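Local structure of peptide methionine sulfoxide reductase MsrA (Treponema denticola ATCC 35405, 5FA9) at residues B[24-34]-B[49-59]. The protein probably repairs oxidised proteins as a fused MsrA-MsrB enzyme, reducing both S and R forms of methionine sulfoxide back to methionine at the expense of thioredoxin. The protein carries 2 engineered substitutions. Residues are numbered along the deposited sequence; the frame is centred on the assembly and turned at random.
Sequences GVKETDTGYAN and DHAETVKIVYD. With D1D ((4S,5S)-1,2-dithiane-4,5-diol), chain F.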
ATOM      1  N   GLY B  24       6.419  10.524  -2.848  1.00 36.95           N
ATOM      2  CA  GLY B  24       5.951   9.466  -1.973  1.00 33.87           C
ATOM      3  C   GLY B  24       4.537   9.026  -2.295  1.00 34.20           C
ATOM      4  O   GLY B  24       4.145   7.901  -1.987  1.00 44.21           O
ATOM      5  N   VAL B  25       3.767   9.915  -2.915  1.00 38.34           N
ATOM      6  CA  VAL B  25       2.415   9.577  -3.343  1.00 41.58           C
ATOM      7  C   VAL B  25       2.469   8.666  -4.564  1.00 37.70           C
ATOM      8  O   VAL B  25       3.006   9.040  -5.606  1.00 42.36           O
ATOM      9  CB  VAL B  25       1.591  10.833  -3.673  1.00 37.96           C
ATOM     10  CG1 VAL B  25       0.259  10.444  -4.293  1.00 40.57           C
ATOM     11  CG2 VAL B  25       1.377  11.670  -2.421  1.00 39.36           C
ATOM     12  N   LYS B  26       1.911   7.468  -4.429  1.00 31.70           N
ATOM     13  CA  LYS B  26       2.020   6.456  -5.473  1.00 44.99           C
ATOM     14  C   LYS B  26       0.753   6.350  -6.316  1.00 38.18           C
ATOM     15  O   LYS B  26       0.800   5.899  -7.460  1.00 50.55           O
ATOM     16  CB  LYS B  26       2.351   5.096  -4.855  1.00 45.20           C
ATOM     17  CG  LYS B  26       3.505   5.135  -3.865  1.00 44.99           C
ATOM     18  CD  LYS B  26       4.367   3.889  -3.974  1.00 57.57           C
ATOM     19  CE  LYS B  26       5.263   3.949  -5.201  1.00 64.54           C
ATOM     20  NZ  LYS B  26       5.905   2.637  -5.488  1.00 72.58           N
ATOM     21  N   GLU B  27      -0.376   6.768  -5.751  1.00 37.36           N
ATOM     22  CA  GLU B  27      -1.652   6.684  -6.453  1.00 38.67           C
ATOM     23  C   GLU B  27      -2.702   7.606  -5.840  1.00 41.95           C
ATOM     24  O   GLU B  27      -2.832   7.690  -4.619  1.00 37.59           O
ATOM     25  CB  GLU B  27      -2.160   5.238  -6.452  1.00 40.42           C
ATOM     26  CG  GLU B  27      -3.597   5.069  -6.925  1.00 47.32           C
ATOM     27  CD  GLU B  27      -4.012   3.614  -7.022  1.00 55.33           C
ATOM     28  OE1 GLU B  27      -3.212   2.798  -7.524  1.00 62.30           O
ATOM     29  OE2 GLU B  27      -5.138   3.283  -6.594  1.00 60.76           O
ATOM     30  N   THR B  28      -3.445   8.300  -6.698  1.00 41.82           N
ATOM     31  CA  THR B  28      -4.555   9.136  -6.257  1.00 35.91           C
ATOM     32  C   THR B  28      -5.837   8.767  -6.996  1.00 39.26           C
ATOM     33  O   THR B  28      -5.812   8.470  -8.191  1.00 44.25           O
ATOM     34  CB  THR B  28      -4.265  10.633  -6.473  1.00 37.43           C
ATOM     35  OG1 THR B  28      -3.965  10.872  -7.854  1.00 40.22           O
ATOM     36  CG2 THR B  28      -3.091  11.081  -5.619  1.00 42.33           C
ATOM     37  N   ASP B  29      -6.955   8.787  -6.279  1.00 36.36           N
ATOM     38  CA  ASP B  29      -8.257   8.509  -6.875  1.00 35.06           C
ATOM     39  C   ASP B  29      -9.325   9.417  -6.278  1.00 43.12           C
ATOM     40  O   ASP B  29      -9.405   9.575  -5.062  1.00 38.79           O
ATOM     41  CB  ASP B  29      -8.653   7.045  -6.670  1.00 37.60           C
ATOM     42  CG  ASP B  29      -7.644   6.079  -7.254  1.00 44.65           C
ATOM     43  OD1 ASP B  29      -7.519   6.024  -8.496  1.00 55.13           O
ATOM     44  OD2 ASP B  29      -6.978   5.374  -6.469  1.00 50.01           O
ATOM     45  N   THR B  30     -10.148  10.005  -7.139  1.00 33.43           N
ATOM     46  CA  THR B  30     -11.237  10.860  -6.687  1.00 36.98           C
ATOM     47  C   THR B  30     -12.504  10.042  -6.481  1.00 35.93           C
ATOM     48  O   THR B  30     -12.764   9.091  -7.219  1.00 35.32           O
ATOM     49  CB  THR B  30     -11.515  11.997  -7.683  1.00 37.38           C
ATOM     50  OG1 THR B  30     -11.811  11.444  -8.972  1.00 36.64           O
ATOM     51  CG2 THR B  30     -10.306  12.908  -7.796  1.00 33.16           C
ATOM     52  N   GLY B  31     -13.291  10.410  -5.477  1.00 30.60           N
ATOM     53  CA  GLY B  31     -14.501   9.674  -5.166  1.00 29.80           C
ATOM     54  C   GLY B  31     -15.405  10.353  -4.155  1.00 39.79           C
ATOM     55  O   GLY B  31     -15.209  11.519  -3.807  1.00 41.01           O
ATOM     56  N   TYR B  32     -16.400   9.611  -3.682  1.00 39.43           N
ATOM     57  CA  TYR B  32     -17.398  10.139  -2.762  1.00 41.66           C
ATOM     58  C   TYR B  32     -17.458   9.286  -1.498  1.00 42.59           C
ATOM     59  O   TYR B  32     -17.736   8.089  -1.562  1.00 41.71           O
ATOM     60  CB  TYR B  32     -18.765  10.194  -3.444  1.00 41.58           C
ATOM     61  CG  TYR B  32     -18.715  10.745  -4.852  1.00 44.80           C
ATOM     62  CD1 TYR B  32     -18.731  12.115  -5.087  1.00 44.97           C
ATOM     63  CD2 TYR B  32     -18.644   9.894  -5.950  1.00 44.60           C
ATOM     64  CE1 TYR B  32     -18.681  12.620  -6.373  1.00 39.45           C
ATOM     65  CE2 TYR B  32     -18.593  10.391  -7.239  1.00 48.03           C
ATOM     66  CZ  TYR B  32     -18.612  11.755  -7.444  1.00 45.59           C
ATOM     67  OH  TYR B  32     -18.562  12.254  -8.726  1.00 50.80           O
ATOM     68  N   ALA B  33     -17.199   9.905  -0.350  1.00 50.30           N
ATOM     69  CA  ALA B  33     -17.054   9.164   0.900  1.00 44.11           C
ATOM     70  C   ALA B  33     -18.170   9.439   1.905  1.00 49.36           C
ATOM     71  O   ALA B  33     -18.632  10.573   2.040  1.00 45.55           O
ATOM     72  CB  ALA B  33     -15.706   9.474   1.528  1.00 38.52           C
ATOM     73  N   ASN B  34     -18.582   8.386   2.608  1.00 51.38           N
ATOM     74  CA  ASN B  34     -19.582   8.467   3.673  1.00 48.85           C
ATOM     75  C   ASN B  34     -20.869   9.168   3.253  1.00 51.83           C
ATOM     76  O   ASN B  34     -21.927   8.543   3.166  1.00 61.77           O
ATOM     77  CB  ASN B  34     -18.990   9.169   4.898  1.00 46.26           C
ATOM     78  CG  ASN B  34     -18.004   8.294   5.650  1.00 39.81           C
ATOM     79  OD1 ASN B  34     -17.487   7.316   5.110  1.00 38.68           O
ATOM     80  ND2 ASN B  34     -17.742   8.641   6.904  1.00 38.21           N
ATOM     81  N   ASP B  49     -25.694  11.964   1.373  1.00 84.80           N
ATOM     82  CA  ASP B  49     -24.824  13.129   1.259  1.00 86.76           C
ATOM     83  C   ASP B  49     -23.361  12.713   1.389  1.00 78.43           C
ATOM     84  O   ASP B  49     -22.822  12.616   2.491  1.00 56.29           O
ATOM     85  CB  ASP B  49     -25.186  14.189   2.305  1.00 63.08           C
ATOM     86  CG  ASP B  49     -25.314  13.617   3.702  1.00 67.60           C
ATOM     87  OD1 ASP B  49     -25.751  12.455   3.833  1.00 84.73           O
ATOM     88  OD2 ASP B  49     -24.974  14.331   4.669  1.00 69.01           O
ATOM     89  N   HIS B  50     -22.724  12.466   0.249  1.00 74.41           N
ATOM     90  CA  HIS B  50     -21.339  12.020   0.231  1.00 63.30           C
ATOM     91  C   HIS B  50     -20.404  13.208   0.053  1.00 60.40           C
ATOM     92  O   HIS B  50     -20.720  14.154  -0.669  1.00 65.93           O
ATOM     93  CB  HIS B  50     -21.113  11.006  -0.893  1.00 57.90           C
ATOM     94  CG  HIS B  50     -21.875   9.728  -0.723  1.00 79.32           C
ATOM     95  ND1 HIS B  50     -21.612   8.833   0.290  1.00 76.98           N
ATOM     96  CD2 HIS B  50     -22.889   9.193  -1.444  1.00 78.25           C
ATOM     97  CE1 HIS B  50     -22.433   7.803   0.189  1.00 80.40           C
ATOM     98  NE2 HIS B  50     -23.217   7.996  -0.856  1.00 85.58           N
ATOM     99  N   ALA B  51     -19.250  13.153   0.709  1.00 48.43           N
ATOM    100  CA  ALA B  51     -18.248  14.201   0.572  1.00 43.38           C
ATOM    101  C   ALA B  51     -17.261  13.863  -0.537  1.00 44.31           C
ATOM    102  O   ALA B  51     -16.829  12.718  -0.668  1.00 49.24           O
ATOM    103  CB  ALA B  51     -17.517  14.412   1.889  1.00 43.97           C
ATOM    104  N   GLU B  52     -16.909  14.867  -1.332  1.00 44.39           N
ATOM    105  CA  GLU B  52     -15.935  14.687  -2.400  1.00 38.50           C
ATOM    106  C   GLU B  52     -14.553  14.440  -1.808  1.00 38.54           C
ATOM    107  O   GLU B  52     -13.977  15.316  -1.164  1.00 45.07           O
ATOM    108  CB  GLU B  52     -15.921  15.904  -3.325  1.00 46.05           C
ATOM    109  CG  GLU B  52     -17.204  16.077  -4.123  1.00 48.46           C
ATOM    110  CD  GLU B  52     -17.075  17.106  -5.228  1.00 52.26           C
ATOM    111  OE1 GLU B  52     -18.112  17.489  -5.807  1.00 64.48           O
ATOM    112  OE2 GLU B  52     -15.936  17.525  -5.522  1.00 49.60           O
ATOM    113  N   THR B  53     -14.030  13.240  -2.033  1.00 40.94           N
ATOM    114  CA  THR B  53     -12.821  12.791  -1.355  1.00 40.52           C
ATOM    115  C   THR B  53     -11.799  12.228  -2.340  1.00 43.63           C
ATOM    116  O   THR B  53     -12.161  11.628  -3.352  1.00 35.22           O
ATOM    117  CB  THR B  53     -13.157  11.719  -0.293  1.00 42.87           C
ATOM    118  OG1 THR B  53     -14.231  12.186   0.534  1.00 40.79           O
ATOM    119  CG2 THR B  53     -11.951  11.408   0.582  1.00 40.01           C
ATOM    120  N   VAL B  54     -10.521  12.436  -2.039  1.00 39.82           N
ATOM    121  CA  VAL B  54      -9.441  11.872  -2.835  1.00 40.96           C
ATOM    122  C   VAL B  54      -8.702  10.790  -2.055  1.00 40.68           C
ATOM    123  O   VAL B  54      -8.207  11.033  -0.955  1.00 37.01           O
ATOM    124  CB  VAL B  54      -8.434  12.949  -3.277  1.00 36.27           C
ATOM    125  CG1 VAL B  54      -7.263  12.312  -4.006  1.00 35.57           C
ATOM    126  CG2 VAL B  54      -9.115  13.977  -4.159  1.00 38.76           C
ATOM    127  N   LYS B  55      -8.638   9.592  -2.629  1.00 41.33           N
ATOM    128  CA  LYS B  55      -7.891   8.494  -2.030  1.00 28.67           C
ATOM    129  C   LYS B  55      -6.396   8.696  -2.243  1.00 37.21           C
ATOM    130  O   LYS B  55      -5.945   8.886  -3.371  1.00 33.31           O
ATOM    131  CB  LYS B  55      -8.336   7.155  -2.621  1.00 33.26           C
ATOM    132  CG  LYS B  55      -7.529   5.959  -2.138  1.00 38.37           C
ATOM    133  CD  LYS B  55      -8.097   4.660  -2.684  1.00 34.78           C
ATOM    134  CE  LYS B  55      -7.312   3.458  -2.188  1.00 35.99           C
ATOM    135  NZ  LYS B  55      -7.864   2.183  -2.724  1.00 34.06           N
ATOM    136  N   ILE B  56      -5.633   8.663  -1.156  1.00 35.05           N
ATOM    137  CA  ILE B  56      -4.191   8.867  -1.234  1.00 31.86           C
ATOM    138  C   ILE B  56      -3.418   7.622  -0.815  1.00 36.20           C
ATOM    139  O   ILE B  56      -3.394   7.268   0.361  1.00 38.28           O
ATOM    140  CB  ILE B  56      -3.737  10.043  -0.348  1.00 39.80           C
ATOM    141  CG1 ILE B  56      -4.526  11.311  -0.687  1.00 32.59           C
ATOM    142  CG2 ILE B  56      -2.242  10.279  -0.502  1.00 31.54           C
ATOM    143  CD1 ILE B  56      -4.216  11.871  -2.054  1.00 43.32           C
ATOM    144  N   VAL B  57      -2.776   6.970  -1.779  1.00 35.71           N
ATOM    145  CA  VAL B  57      -1.904   5.839  -1.486  1.00 25.63           C
ATOM    146  C   VAL B  57      -0.454   6.309  -1.520  1.00 33.10           C
ATOM    147  O   VAL B  57       0.006   6.844  -2.528  1.00 34.43           O
ATOM    148  CB  VAL B  57      -2.103   4.684  -2.483  1.00 29.62           C
ATOM    149  CG1 VAL B  57      -1.154   3.540  -2.166  1.00 30.80           C
ATOM    150  CG2 VAL B  57      -3.546   4.206  -2.458  1.00 31.91           C
ATOM    151  N   TYR B  58       0.266   6.106  -0.421  1.00 30.57           N
ATOM    152  CA  TYR B  58       1.600   6.678  -0.290  1.00 36.16           C
ATOM    153  C   TYR B  58       2.596   5.753   0.405  1.00 40.17           C
ATOM    154  O   TYR B  58       2.214   4.821   1.113  1.00 34.59           O
ATOM    155  CB  TYR B  58       1.522   8.005   0.472  1.00 31.59           C
ATOM    156  CG  TYR B  58       1.124   7.860   1.927  1.00 33.07           C
ATOM    157  CD1 TYR B  58      -0.207   7.696   2.291  1.00 34.71           C
ATOM    158  CD2 TYR B  58       2.078   7.897   2.937  1.00 32.30           C
ATOM    159  CE1 TYR B  58      -0.576   7.568   3.618  1.00 33.31           C
ATOM    160  CE2 TYR B  58       1.719   7.769   4.266  1.00 31.45           C
ATOM    161  CZ  TYR B  58       0.391   7.606   4.601  1.00 39.96           C
ATOM    162  OH  TYR B  58       0.029   7.478   5.923  1.00 36.11           O
ATOM    163  N   ASP B  59       3.878   6.028   0.188  1.00 38.86           N
ATOM    164  CA  ASP B  59       4.956   5.318   0.864  1.00 37.12           C
ATOM    165  C   ASP B  59       5.415   6.136   2.067  1.00 33.28           C
ATOM    166  O   ASP B  59       5.951   7.235   1.911  1.00 36.22           O
ATOM    167  CB  ASP B  59       6.124   5.065  -0.095  1.00 40.92           C
ATOM    168  CG  ASP B  59       7.168   4.123   0.484  1.00 48.11           C
ATOM    169  OD1 ASP B  59       7.051   3.738   1.667  1.00 48.83           O
ATOM    170  OD2 ASP B  59       8.115   3.771  -0.249  1.00 46.06           O
TER
HETATM  171  S1  D1D F 401     -18.808  16.740  -9.469  1.00104.65           S
HETATM  172  C1  D1D F 401     -17.246  17.066  -9.736  1.00 61.72           C
HETATM  173  C2  D1D F 401     -16.690  18.210  -8.745  1.00 64.79           C
HETATM  174  O2  D1D F 401     -15.510  18.500  -9.070  1.00 52.38           O
HETATM  175  C3  D1D F 401     -17.653  19.634  -8.794  1.00 77.79           C
HETATM  176  O3  D1D F 401     -17.248  20.433  -7.909  1.00 78.36           O
HETATM  177  C4  D1D F 401     -19.216  19.325  -8.546  1.00 81.77           C
HETATM  178  S4  D1D F 401     -19.782  18.171  -9.527  1.00117.93           S
HETATM  179  O   HOH W   1      -6.061   1.140  -4.573  1.00 53.93           O
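Val57 O takes two N-H groups at once, Lys26 N at 2.8 Å and the longer Glu27 N at 3.2 Å, which makes a classic beta bulge near one end of this antiparallel pair. From Glu27 to Ala33 the ladder then runs regularly against 51-57. On one face Thr28 and Ile56 lie side by side, CG2 of Thr28 3.8 Å from CD1 of Ile56, and Thr30 meets Val54 methyl to methyl. Further along that face, Glu52 runs out fully extended beyond CG and brings OE1 to 3.3 Å from C2 of the bound dithiane-diol; its OE2 accepts from Phe12 N, close to Ser11, the engineered residue at the predicted active site. The other face is polar at its middle. Lys55, all-anti from chi1 (175°) outward, runs alongside Asp29, and a water links its NZ to Glu27 OE2. Glu27 OE1 pairs with Lys26 of the second subunit. Farther on, CB of Ala33 sits 3.2 Å from OG1 of Thr53, whose hydroxyl donates to Ala51 O from above the carbonyl plane, while Ala33 N reaches the same oxygen in that plane. These are two interior, adjacent strands of the mixed MsrA sheet: 51-59 borders strand 2-8, 25-33 borders 132-134, and helix 12-19 packs over Thr30 and Val54.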